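Local structure of HRDC domain-containing protein (Bifidobacterium adolescentis ATCC 15703, 3CYM) at residues A124-G129 against R381-I386; M193-E198 against R417-S422. The protein is of unknown function but probably binds nucleic acid and may act as a 3'-5' exonuclease of the ribonuclease D type. One frame throughout, in Å; residues are numbered along the deposited sequence. Where two conformers were deposited one is given.

Contact 1 of 2, residues A124-G129 against R381-I386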
ATOM      1  N   ALA A 124      -9.573  10.282  -8.097  1.00 15.24           N
ATOM      2  CA  ALA A 124     -10.126  11.207  -9.089  1.00 15.16           C
ATOM      3  C   ALA A 124      -9.718  10.875 -10.529  1.00 17.57           C
ATOM      4  O   ALA A 124     -10.555  10.896 -11.424  1.00 20.11           O
ATOM      5  CB  ALA A 124      -9.746  12.636  -8.747  1.00 17.74           C
ATOM      6  N   ALA A 125      -8.449  10.542 -10.750  1.00 18.79           N
ATOM      7  CA  ALA A 125      -7.980  10.167 -12.095  1.00 18.64           C
ATOM      8  C   ALA A 125      -8.682   8.933 -12.662  1.00 14.67           C
ATOM      9  O   ALA A 125      -9.015   8.905 -13.843  1.00 15.98           O
ATOM     10  CB  ALA A 125      -6.472   9.968 -12.102  1.00 17.56           C
ATOM     11  N   ARG A 126      -8.911   7.937 -11.806  1.00 15.60           N
ATOM     12  CA  ARG A 126      -9.596   6.683 -12.159  0.50 14.94           C
ATOM     13  C   ARG A 126     -11.050   6.924 -12.542  1.00 13.92           C
ATOM     14  O   ARG A 126     -11.537   6.430 -13.559  1.00 19.37           O
ATOM     15  CB  ARG A 126      -9.603   5.714 -10.969  0.50 17.32           C
ATOM     16  CG  ARG A 126      -8.284   5.453 -10.303  0.50 20.00           C
ATOM     17  CD  ARG A 126      -7.483   4.436 -11.043  0.50 21.34           C
ATOM     18  NE  ARG A 126      -7.900   3.057 -10.807  0.50 23.45           N
ATOM     19  CZ  ARG A 126      -8.543   2.301 -11.694  0.50 24.70           C
ATOM     20  NH1 ARG A 126      -8.874   1.055 -11.382  0.50 26.71           N
ATOM     21  NH2 ARG A 126      -8.864   2.784 -12.884  0.50 16.43           N
ATOM     22  N   LEU A 127     -11.756   7.681 -11.699  1.00 12.21           N
ATOM     23  CA  LEU A 127     -13.154   8.070 -11.979  1.00 17.65           C
ATOM     24  C   LEU A 127     -13.276   8.808 -13.312  1.00 17.58           C
ATOM     25  O   LEU A 127     -14.215   8.571 -14.068  1.00 18.60           O
ATOM     26  CB  LEU A 127     -13.729   8.932 -10.856  1.00 19.98           C
ATOM     27  CG  LEU A 127     -14.150   8.251  -9.546  1.00 15.84           C
ATOM     28  CD1 LEU A 127     -14.210   9.306  -8.472  1.00 13.25           C
ATOM     29  CD2 LEU A 127     -15.492   7.555  -9.673  1.00 22.56           C
ATOM     30  N   LEU A 128     -12.300   9.672 -13.589  1.00 20.29           N
ATOM     31  CA  LEU A 128     -12.171  10.404 -14.854  1.00 23.57           C
ATOM     32  C   LEU A 128     -11.836   9.508 -16.045  1.00 24.41           C
ATOM     33  O   LEU A 128     -11.920   9.937 -17.196  1.00 29.95           O
ATOM     34  CB  LEU A 128     -11.086  11.476 -14.716  1.00 20.62           C
ATOM     35  CG  LEU A 128     -11.467  12.951 -14.558  1.00 25.11           C
ATOM     36  CD1 LEU A 128     -12.907  13.127 -14.104  1.00 21.22           C
ATOM     37  CD2 LEU A 128     -10.504  13.637 -13.594  1.00 18.01           C
ATOM     38  N   GLY A 129     -11.417   8.281 -15.765  1.00 23.38           N
ATOM     39  CA  GLY A 129     -11.169   7.309 -16.809  1.00 27.32           C
ATOM     40  C   GLY A 129      -9.720   7.195 -17.219  1.00 27.66           C
ATOM     41  O   GLY A 129      -9.422   6.536 -18.211  1.00 32.59           O
ATOM     42  N   ARG A 381     -18.374   6.154 -18.907  1.00 22.79           N
ATOM     43  CA  ARG A 381     -16.923   6.255 -19.145  1.00 25.35           C
ATOM     44  C   ARG A 381     -16.100   6.223 -17.844  1.00 23.39           C
ATOM     45  O   ARG A 381     -15.267   7.093 -17.575  1.00 20.73           O
ATOM     46  CB  ARG A 381     -16.584   7.450 -20.049  1.00 30.56           C
ATOM     47  CG  ARG A 381     -16.370   7.058 -21.501  1.00 40.43           C
ATOM     48  CD  ARG A 381     -16.978   8.067 -22.460  1.00 49.08           C
ATOM     49  NE  ARG A 381     -18.389   7.777 -22.717  1.00 59.90           N
ATOM     50  CZ  ARG A 381     -18.839   6.961 -23.673  1.00 62.84           C
ATOM     51  NH1 ARG A 381     -20.148   6.767 -23.819  1.00 55.12           N
ATOM     52  NH2 ARG A 381     -17.989   6.340 -24.485  1.00 60.77           N
ATOM     53  N   THR A 382     -16.377   5.196 -17.046  1.00 22.71           N
ATOM     54  CA  THR A 382     -15.725   4.940 -15.776  1.00 22.23           C
ATOM     55  C   THR A 382     -15.198   3.507 -15.888  1.00 21.90           C
ATOM     56  O   THR A 382     -15.900   2.657 -16.416  1.00 19.58           O
ATOM     57  CB  THR A 382     -16.758   5.031 -14.631  1.00 23.43           C
ATOM     58  OG1 THR A 382     -17.584   6.188 -14.811  1.00 30.39           O
ATOM     59  CG2 THR A 382     -16.086   5.109 -13.270  1.00 26.05           C
ATOM     60  N   PRO A 383     -13.939   3.245 -15.467  1.00 22.37           N
ATOM     61  CA  PRO A 383     -13.443   1.867 -15.450  1.00 21.28           C
ATOM     62  C   PRO A 383     -14.367   0.945 -14.653  1.00 25.15           C
ATOM     63  O   PRO A 383     -14.867   1.335 -13.593  1.00 24.69           O
ATOM     64  CB  PRO A 383     -12.076   1.989 -14.774  1.00 21.76           C
ATOM     65  CG  PRO A 383     -11.647   3.374 -15.054  1.00 23.84           C
ATOM     66  CD  PRO A 383     -12.902   4.191 -15.035  1.00 20.36           C
ATOM     67  N   VAL A 384     -14.606  -0.253 -15.185  1.00 25.40           N
ATOM     68  CA  VAL A 384     -15.581  -1.193 -14.612  1.00 22.71           C
ATOM     69  C   VAL A 384     -15.275  -1.570 -13.147  1.00 20.08           C
ATOM     70  O   VAL A 384     -16.186  -1.724 -12.336  1.00 15.94           O
ATOM     71  CB  VAL A 384     -15.798  -2.425 -15.553  1.00 22.25           C
ATOM     72  CG1 VAL A 384     -14.513  -3.208 -15.760  1.00 23.44           C
ATOM     73  CG2 VAL A 384     -16.913  -3.329 -15.041  1.00 27.26           C
ATOM     74  N   GLU A 385     -13.986  -1.643 -12.813  1.00 19.88           N
ATOM     75  CA  GLU A 385     -13.575  -1.962 -11.448  0.50 19.13           C
ATOM     76  C   GLU A 385     -13.807  -0.799 -10.490  1.00 20.11           C
ATOM     77  O   GLU A 385     -13.928  -1.021  -9.292  1.00 16.20           O
ATOM     78  CB  GLU A 385     -12.124  -2.469 -11.383  0.50 19.53           C
ATOM     79  CG  GLU A 385     -11.015  -1.413 -11.470  0.50 15.46           C
ATOM     80  CD  GLU A 385      -9.613  -2.029 -11.387  0.50 18.48           C
ATOM     81  OE1 GLU A 385      -9.503  -3.259 -11.211  0.50 12.35           O
ATOM     82  OE2 GLU A 385      -8.617  -1.282 -11.501  0.50 15.50           O
ATOM     83  N   ILE A 386     -13.894   0.418 -11.030  1.00 18.84           N
ATOM     84  CA  ILE A 386     -14.148   1.642 -10.246  1.00 19.66           C
ATOM     85  C   ILE A 386     -15.657   1.859 -10.001  1.00 23.40           C
ATOM     86  O   ILE A 386     -16.058   2.288  -8.911  1.00 22.87           O
ATOM     87  CB  ILE A 386     -13.450   2.878 -10.914  1.00 19.64           C
ATOM     88  CG1 ILE A 386     -11.928   2.758 -10.786  1.00 17.74           C
ATOM     89  CG2 ILE A 386     -13.910   4.224 -10.332  1.00 15.34           C
ATOM     90  CD1 ILE A 386     -11.373   2.874  -9.336  1.00 12.26           C
TER
HETATM   91  O   HOH W   1      -8.555  -0.173 -14.067  1.00 44.52           O

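Contact 2 of 2, residues M193-E198 against R417-S422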
ATOM      1  N   MET A 193     -18.284  14.765  -9.515  1.00 24.33           N
ATOM      2  CA  MET A 193     -17.745  15.419  -8.313  1.00 20.26           C
ATOM      3  C   MET A 193     -18.285  14.832  -7.004  1.00 24.86           C
ATOM      4  O   MET A 193     -17.523  14.661  -6.054  1.00 22.69           O
ATOM      5  CB  MET A 193     -17.911  16.950  -8.376  1.00 18.17           C
ATOM      6  CG  MET A 193     -17.058  17.787  -7.390  1.00 18.69           C
ATOM      7  SD  MET A 193     -15.226  17.662  -7.392  1.00 14.88           S
ATOM      8  CE  MET A 193     -14.963  16.710  -5.907  1.00 14.28           C
ATOM      9  N   GLU A 194     -19.573  14.486  -6.952  1.00 24.84           N
ATOM     10  CA  GLU A 194     -20.102  13.863  -5.731  1.00 27.31           C
ATOM     11  C   GLU A 194     -19.688  12.393  -5.582  1.00 27.09           C
ATOM     12  O   GLU A 194     -19.594  11.884  -4.463  1.00 28.74           O
ATOM     13  CB  GLU A 194     -21.618  14.066  -5.530  1.00 31.91           C
ATOM     14  CG  GLU A 194     -22.506  13.926  -6.758  1.00 40.10           C
ATOM     15  CD  GLU A 194     -22.685  15.233  -7.516  1.00 42.08           C
ATOM     16  OE1 GLU A 194     -22.661  15.207  -8.767  1.00 38.49           O
ATOM     17  OE2 GLU A 194     -22.851  16.284  -6.863  1.00 45.00           O
ATOM     18  N   TRP A 195     -19.422  11.733  -6.708  1.00 23.85           N
ATOM     19  CA  TRP A 195     -18.864  10.382  -6.710  1.00 21.74           C
ATOM     20  C   TRP A 195     -17.479  10.463  -6.098  1.00 18.21           C
ATOM     21  O   TRP A 195     -17.158   9.693  -5.196  1.00 19.36           O
ATOM     22  CB  TRP A 195     -18.702   9.857  -8.133  1.00 19.37           C
ATOM     23  CG  TRP A 195     -19.940   9.551  -8.910  1.00 16.86           C
ATOM     24  CD1 TRP A 195     -21.230   9.866  -8.596  1.00 15.06           C
ATOM     25  CD2 TRP A 195     -19.983   8.891 -10.177  1.00 14.04           C
ATOM     26  NE1 TRP A 195     -22.075   9.430  -9.582  1.00 15.16           N
ATOM     27  CE2 TRP A 195     -21.335   8.824 -10.565  1.00 13.73           C
ATOM     28  CE3 TRP A 195     -19.002   8.344 -11.021  1.00  8.07           C
ATOM     29  CZ2 TRP A 195     -21.740   8.227 -11.766  1.00 17.04           C
ATOM     30  CZ3 TRP A 195     -19.405   7.741 -12.207  1.00 16.28           C
ATOM     31  CH2 TRP A 195     -20.760   7.694 -12.570  1.00 17.89           C
ATOM     32  N   ALA A 196     -16.682  11.412  -6.601  1.00 19.34           N
ATOM     33  CA  ALA A 196     -15.346  11.714  -6.082  1.00 18.78           C
ATOM     34  C   ALA A 196     -15.361  11.952  -4.574  1.00 19.99           C
ATOM     35  O   ALA A 196     -14.673  11.242  -3.833  1.00 14.97           O
ATOM     36  CB  ALA A 196     -14.741  12.897  -6.812  1.00 16.49           C
ATOM     37  N   GLN A 197     -16.179  12.908  -4.130  1.00 15.69           N
ATOM     38  CA  GLN A 197     -16.309  13.216  -2.706  1.00 15.91           C
ATOM     39  C   GLN A 197     -16.613  11.994  -1.820  1.00 19.28           C
ATOM     40  O   GLN A 197     -15.957  11.808  -0.787  1.00 20.05           O
ATOM     41  CB  GLN A 197     -17.333  14.339  -2.485  1.00 21.49           C
ATOM     42  CG  GLN A 197     -17.267  15.002  -1.108  1.00 20.26           C
ATOM     43  CD  GLN A 197     -15.836  15.307  -0.669  1.00 28.69           C
ATOM     44  OE1 GLN A 197     -15.084  15.989  -1.371  1.00 30.92           O
ATOM     45  NE2 GLN A 197     -15.460  14.801   0.496  1.00 27.66           N
ATOM     46  N   GLU A 198     -17.566  11.154  -2.242  1.00 19.83           N
ATOM     47  CA  GLU A 198     -17.904   9.898  -1.535  1.00 16.93           C
ATOM     48  C   GLU A 198     -16.736   8.909  -1.476  1.00 20.85           C
ATOM     49  O   GLU A 198     -16.580   8.165  -0.495  1.00 17.69           O
ATOM     50  CB  GLU A 198     -19.094   9.199  -2.201  1.00 20.45           C
ATOM     51  CG  GLU A 198     -20.455   9.811  -1.920  1.00 17.37           C
ATOM     52  CD  GLU A 198     -21.610   8.915  -2.358  1.00 22.59           C
ATOM     53  OE1 GLU A 198     -22.641   9.455  -2.811  1.00 23.01           O
ATOM     54  OE2 GLU A 198     -21.495   7.675  -2.247  1.00 19.68           O
ATOM     55  N   ARG A 417     -20.325   2.181  -2.016  1.00 23.01           N
ATOM     56  CA  ARG A 417     -20.787   3.521  -1.700  1.00 19.41           C
ATOM     57  C   ARG A 417     -22.184   3.756  -2.236  1.00 21.40           C
ATOM     58  O   ARG A 417     -22.634   3.046  -3.140  1.00 25.00           O
ATOM     59  CB  ARG A 417     -19.804   4.556  -2.245  1.00 14.50           C
ATOM     60  CG  ARG A 417     -18.695   4.909  -1.274  1.00 11.91           C
ATOM     61  CD  ARG A 417     -17.819   3.716  -0.943  1.00 22.89           C
ATOM     62  NE  ARG A 417     -16.781   3.547  -1.951  1.00 16.34           N
ATOM     63  CZ  ARG A 417     -16.172   2.401  -2.235  1.00 15.56           C
ATOM     64  NH1 ARG A 417     -15.233   2.382  -3.168  1.00 11.07           N
ATOM     65  NH2 ARG A 417     -16.495   1.281  -1.607  1.00 14.30           N
ATOM     66  N   ASP A 418     -22.866   4.742  -1.659  1.00 20.49           N
ATOM     67  CA  ASP A 418     -24.219   5.104  -2.067  1.00 21.40           C
ATOM     68  C   ASP A 418     -24.338   5.397  -3.559  1.00 17.73           C
ATOM     69  O   ASP A 418     -25.305   4.978  -4.180  1.00 17.76           O
ATOM     70  CB  ASP A 418     -24.730   6.303  -1.261  1.00 22.63           C
ATOM     71  CG  ASP A 418     -24.833   6.016   0.227  1.00 28.78           C
ATOM     72  OD1 ASP A 418     -24.677   4.843   0.642  1.00 28.04           O
ATOM     73  OD2 ASP A 418     -25.077   6.981   0.985  1.00 34.05           O
ATOM     74  N   TRP A 419     -23.359   6.097  -4.135  1.00 18.37           N
ATOM     75  CA  TRP A 419     -23.401   6.414  -5.568  1.00 17.95           C
ATOM     76  C   TRP A 419     -23.281   5.167  -6.448  1.00 18.79           C
ATOM     77  O   TRP A 419     -23.876   5.111  -7.522  1.00 18.30           O
ATOM     78  CB  TRP A 419     -22.352   7.461  -5.963  1.00 19.13           C
ATOM     79  CG  TRP A 419     -20.910   6.994  -5.949  1.00 12.84           C
ATOM     80  CD1 TRP A 419     -20.039   7.065  -4.899  1.00 17.97           C
ATOM     81  CD2 TRP A 419     -20.174   6.414  -7.037  1.00 13.19           C
ATOM     82  NE1 TRP A 419     -18.812   6.558  -5.257  1.00 19.91           N
ATOM     83  CE2 TRP A 419     -18.861   6.163  -6.569  1.00 13.86           C
ATOM     84  CE3 TRP A 419     -20.492   6.087  -8.363  1.00 12.28           C
ATOM     85  CZ2 TRP A 419     -17.871   5.577  -7.373  1.00 13.27           C
ATOM     86  CZ3 TRP A 419     -19.504   5.516  -9.166  1.00 17.49           C
ATOM     87  CH2 TRP A 419     -18.212   5.265  -8.666  1.00 12.40           C
ATOM     88  N   GLN A 420     -22.526   4.179  -5.968  1.00 15.79           N
ATOM     89  CA  GLN A 420     -22.297   2.944  -6.702  1.00 13.25           C
ATOM     90  C   GLN A 420     -23.563   2.118  -6.704  1.00 13.47           C
ATOM     91  O   GLN A 420     -23.963   1.625  -7.742  1.00 17.06           O
ATOM     92  CB  GLN A 420     -21.140   2.154  -6.103  1.00  8.00           C
ATOM     93  CG  GLN A 420     -19.850   2.927  -6.064  1.00 11.56           C
ATOM     94  CD  GLN A 420     -18.687   2.110  -5.608  1.00 11.32           C
ATOM     95  OE1 GLN A 420     -18.753   1.422  -4.591  1.00 20.77           O
ATOM     96  NE2 GLN A 420     -17.603   2.172  -6.360  1.00 16.38           N
ATOM     97  N   VAL A 421     -24.198   2.020  -5.539  1.00 16.44           N
ATOM     98  CA  VAL A 421     -25.493   1.354  -5.355  1.00 18.44           C
ATOM     99  C   VAL A 421     -26.617   2.006  -6.180  1.00 15.46           C
ATOM    100  O   VAL A 421     -27.355   1.318  -6.876  1.00 15.75           O
ATOM    101  CB  VAL A 421     -25.872   1.293  -3.848  1.00 14.23           C
ATOM    102  CG1 VAL A 421     -27.252   0.695  -3.647  1.00 19.27           C
ATOM    103  CG2 VAL A 421     -24.842   0.487  -3.080  1.00 13.15           C
ATOM    104  N   SER A 422     -26.730   3.328  -6.110  1.00 14.23           N
ATOM    105  CA  SER A 422     -27.708   4.072  -6.903  1.00 14.15           C
ATOM    106  C   SER A 422     -27.533   3.936  -8.414  1.00 15.89           C
ATOM    107  O   SER A 422     -28.512   3.909  -9.149  1.00 18.19           O
ATOM    108  CB  SER A 422     -27.668   5.544  -6.522  1.00 17.87           C
ATOM    109  OG  SER A 422     -28.050   5.708  -5.170  1.00 20.30           O
TER
HETATM  110  O   HOH W   2     -21.291   6.258   0.329  1.00 34.70           O

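Contact 1 of 2, residues A124-G129 against R381-I386
Arg126, from the last turn of helix 121-127 in the RNase H-like exonuclease fold, lies across Ile386 and Pro383 of the C-terminal HRDC-like region. Two Schellman motifs meet here: Gly129 ends one helix and Arg381 another, and the chain then passes through Thr382 to Pro383, the N-cap of the short helix 384-387. Gly129 and Thr382 bring the backbones nearest, their CA atoms 5.2 Å apart.

Arg126 buries the most surface. Its chain is bent at both chi2 (-81°) and chi3 (-79°), which curls it around Ile386 instead of letting it run straight out from the helix. Ile386 CG1 sits over the centre of one guanidinium face, 3.5 Å from Arg126 CZ, while Ile386 CD1 packs against Arg126 CB. At the edge of the same group Arg126 NH1 forms a salt bridge with Glu385. Both residues were modelled in two conformers, and the very short separation in this pair makes its exact geometry doubtful. In this copy water 1 also donates to Glu385 OE2 and accepts a weak bond from Arg126 NH2. Phe133 adds a cation-pi contact to the arginine.

Ile386 also packs on Leu127, the residue after Arg126. With CG2 anti to its backbone N, its methyl branch meets Leu127 CD2 at 3.7 Å, the two side chains crossing at about a right angle. Leu127 also reaches helix 193-207, touching Trp195 and Ala196, and its carbonyl oxygen accepts a hydrogen bond from Lys192 NZ. The side-chain contact is apolar at Leu127 and charged at Glu385.

Pro383 closes the interface beside the helix end: its CG lies 3.6 Å from Arg126 NH2, and its CD rests 4.0 Å from Gly129 CA.

Contact 2 of 2, residues M193-E198 against R417-S422
Trp195 and Trp419 form an offset stack that joins helix 193-207, packed on helix 121-127, to helix 418-433 of the C-terminal HRDC-like region; the short helix segments run at 130° to each other. The five-membered ring of Trp195 lies against the six-membered ring of Trp419, with centroids 4.2 Å apart and planes inclined by 15°. Trp419 CE3 stands over the centre of the Trp195 indole, and Trp195 CA lies over the five-membered ring of Trp419 in a CH-pi contact, close to the ring normal. Gln420 CG covers the opposite face of Trp419.

Glu198 comes to the edge of this ring, its carboxylate turned 70° from the indole plane. The chain is extended beyond CG and carries OE2 to the first turn of the other helix, where it accepts a hydrogen bond from Trp419 N at 3.1 Å on its syn side. Water 2 links the same oxygen to Asp418 N; Trp419 NE1 bonds to Glu199. Replacing Trp419 by alanine is likely to open a gap beside Trp195 and cost Glu199, salt-bridged to Arg417 NE, its indole donor. Taking one N-H directly and another through water is likely to favour the Glu198 charge, against the nearby Asp418 carboxylate.

How the contacts relate
Following the chain from the N terminus, 124-129 at the end of helix 121-127 comes first, then 193-198 at the start of helix 193-207, then 381-386 and finally 417-422. Contact 1 closes a loop of 251 intervening residues and contact 2 one of 218; because their segments alternate, the loops cross. Both loops contain the HRDC domain, and both contacts fasten the C-terminal HRDC-like region to the exonuclease side of the molecule. Their centres lie about 12 Å apart, and they touch directly: Thr382 OG1 lies 3.5 Å from Trp195 CZ3, while Ile386 O comes within 3.0 Å of Gln420 NE2. Leu127 also packs against Trp419, joining the two into one continuous interface.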